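Side-chain contact in ATP-citrate lyase beta-subunit (Chlorobium limicola, PDB 6HXJ), which probably cleaves citrate with ATP and coenzyme A, or joins oxaloacetate and acetyl-CoA in the reverse reaction, as part of ATP-citrate lyase: residues Ser108-Lys113 against Glu117-Lys122. Residues are numbered along the deposited sequence; the frame is centred on the assembly and turned at random.
Sequences SIIGNK and ELLISK
With CG1 of Ile110 set between its own backbone N and carbonyl carbon (chi1 57°) and CG of Leu119 beside its backbone N (chi1 -85°), the two side chains converge across an antiparallel beta hairpin of the ATP-grasp domain, and CD1 of Ile110 meets CD1 of Leu119 at 3.8 Å. Strands 104-112 and 115-121 form this hairpin within a larger antiparallel sheet. Two hydrogen-bonded pairs, Ser108 with Leu119 and Ile110 with Glu117, bracket the non-hydrogen-bonded pair Ile109–Leu118. In the first, Leu119 N reaches Ser108 O at 2.8 Å, and Ser108 N returns a bond to Leu119 O. The second is closed by Ile110 N to Glu117 O and by Glu117 N to Ile110 O, the latter at 2.9 Å. Between the pairs, CA of Ile109 makes a CA-H...O contact with Glu117 O at 3.2 Å.

Ile109 and Leu118 share the apolar face of the hairpin, where Ile109 packs on helix 163-181 and Leu118 on helix 148-158. There CD1 of Leu118 touches CB of Ile109 at 4.1 Å. The other face is mixed, carrying Ser108 and Glu117 beside Ile110 and Leu119. On it Glu117 runs extended alongside Ile110, bringing OE1 to 4.0 Å from Ile110 CD1. Ser108 OG lies against the CB of Leu119 and hydrogen-bonds to Tyr106 OH. Toward the turn, Asn112 crosses Glu117 at about a right angle, amide and carboxylate planes 89° apart. Its ND2, hydrogen-bonded to Gln139 OE1, rests 3.9 Å from CB of Glu117.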
loop_
_atom_site.group_PDB
_atom_site.type_symbol
_atom_site.label_atom_id
_atom_site.label_comp_id
_atom_site.label_asym_id
_atom_site.label_seq_id
_atom_site.Cartn_x
_atom_site.Cartn_y
_atom_site.Cartn_z
ATOM N N SER A 108 -3.244 -43.556 -61.802
ATOM C CA SER A 108 -3.930 -42.450 -61.168
ATOM C C SER A 108 -4.618 -42.961 -59.941
ATOM O O SER A 108 -5.165 -44.068 -59.938
ATOM C CB SER A 108 -4.939 -41.781 -62.096
ATOM O OG SER A 108 -6.085 -42.588 -62.310
ATOM N N ILE A 109 -4.584 -42.147 -58.893
ATOM C CA ILE A 109 -5.254 -42.381 -57.615
ATOM C C ILE A 109 -6.150 -41.154 -57.335
ATOM O O ILE A 109 -5.647 -40.039 -57.239
ATOM C CB ILE A 109 -4.267 -42.796 -56.485
ATOM C CG1 ILE A 109 -4.988 -43.014 -55.166
ATOM C CG2 ILE A 109 -3.074 -41.857 -56.321
ATOM C CD1 ILE A 109 -4.469 -44.180 -54.366
ATOM N N ILE A 110 -7.468 -41.363 -57.400
ATOM C CA ILE A 110 -8.473 -40.306 -57.276
ATOM C C ILE A 110 -9.305 -40.570 -56.049
ATOM O O ILE A 110 -9.899 -41.649 -55.936
ATOM C CB ILE A 110 -9.310 -40.145 -58.582
ATOM C CG1 ILE A 110 -9.992 -41.499 -58.971
ATOM C CG2 ILE A 110 -8.408 -39.632 -59.706
ATOM C CD1 ILE A 110 -10.484 -41.745 -60.424
ATOM N N GLY A 111 -9.288 -39.625 -55.105
ATOM C CA GLY A 111 -10.006 -39.756 -53.847
ATOM C C GLY A 111 -11.510 -39.737 -54.007
ATOM O O GLY A 111 -12.025 -39.172 -54.977
ATOM N N ASN A 112 -12.215 -40.375 -53.068
ATOM C CA ASN A 112 -13.681 -40.468 -53.034
ATOM C C ASN A 112 -14.158 -40.551 -51.571
ATOM O O ASN A 112 -13.321 -40.694 -50.677
ATOM C CB ASN A 112 -14.195 -41.663 -53.861
ATOM C CG ASN A 112 -13.574 -42.986 -53.515
ATOM O OD1 ASN A 112 -13.583 -43.425 -52.363
ATOM N ND2 ASN A 112 -13.008 -43.641 -54.511
ATOM N N LYS A 113 -15.485 -40.483 -51.333
ATOM C CA LYS A 113 -16.062 -40.449 -49.989
ATOM C C LYS A 113 -15.600 -41.581 -49.080
ATOM O O LYS A 113 -15.544 -41.384 -47.872
ATOM C CB LYS A 113 -17.603 -40.357 -50.021
ATOM C CG LYS A 113 -18.309 -41.507 -50.731
ATOM C CD LYS A 113 -19.847 -41.405 -50.728
ATOM C CE LYS A 113 -20.529 -42.713 -51.121
ATOM N NZ LYS A 113 -20.407 -43.043 -52.578
ATOM N N GLU A 117 -9.463 -44.460 -55.281
ATOM C CA GLU A 117 -9.552 -45.460 -56.329
ATOM C C GLU A 117 -8.267 -45.408 -57.142
ATOM O O GLU A 117 -7.851 -44.321 -57.558
ATOM C CB GLU A 117 -10.747 -45.176 -57.225
ATOM C CG GLU A 117 -11.193 -46.367 -58.049
ATOM C CD GLU A 117 -12.426 -46.126 -58.900
ATOM O OE1 GLU A 117 -12.499 -45.070 -59.574
ATOM O OE2 GLU A 117 -13.325 -46.998 -58.885
ATOM N N LEU A 118 -7.627 -46.567 -57.332
ATOM C CA LEU A 118 -6.408 -46.659 -58.100
ATOM C C LEU A 118 -6.743 -47.235 -59.451
ATOM O O LEU A 118 -7.248 -48.348 -59.530
ATOM C CB LEU A 118 -5.377 -47.504 -57.355
ATOM C CG LEU A 118 -4.009 -47.713 -58.008
ATOM C CD1 LEU A 118 -3.211 -46.422 -58.146
ATOM C CD2 LEU A 118 -3.217 -48.716 -57.250
ATOM N N LEU A 119 -6.528 -46.451 -60.506
ATOM C CA LEU A 119 -6.792 -46.875 -61.876
ATOM C C LEU A 119 -5.442 -47.177 -62.506
ATOM O O LEU A 119 -4.504 -46.384 -62.369
ATOM C CB LEU A 119 -7.566 -45.791 -62.666
ATOM C CG LEU A 119 -9.099 -45.798 -62.522
ATOM C CD1 LEU A 119 -9.532 -45.312 -61.178
ATOM C CD2 LEU A 119 -9.745 -44.919 -63.556
ATOM N N ILE A 120 -5.323 -48.351 -63.137
ATOM C CA ILE A 120 -4.084 -48.773 -63.779
ATOM C C ILE A 120 -4.317 -49.214 -65.232
ATOM O O ILE A 120 -5.294 -49.887 -65.534
ATOM C CB ILE A 120 -3.332 -49.843 -62.923
ATOM C CG1 ILE A 120 -1.869 -50.000 -63.380
ATOM C CG2 ILE A 120 -4.071 -51.207 -62.848
ATOM C CD1 ILE A 120 -1.040 -50.725 -62.431
ATOM N N SER A 121 -3.409 -48.843 -66.123
ATOM C CA SER A 121 -3.493 -49.275 -67.518
ATOM C C SER A 121 -2.122 -49.569 -68.083
ATOM O O SER A 121 -1.146 -48.910 -67.729
ATOM C CB SER A 121 -4.197 -48.235 -68.383
ATOM O OG SER A 121 -4.582 -48.809 -69.619
ATOM N N LYS A 122 -2.051 -50.554 -68.969
ATOM C CA LYS A 122 -0.812 -50.921 -69.661
ATOM C C LYS A 122 -0.645 -50.024 -70.893
ATOM O O LYS A 122 0.467 -49.874 -71.393
ATOM C CB LYS A 122 -0.854 -52.399 -70.063
ATOM C CG LYS A 122 0.477 -53.116 -69.914
ATOM C CD LYS A 122 0.358 -54.603 -70.233
ATOM C CE LYS A 122 1.714 -55.247 -70.390
ATOM N NZ LYS A 122 1.626 -56.548 -71.103
#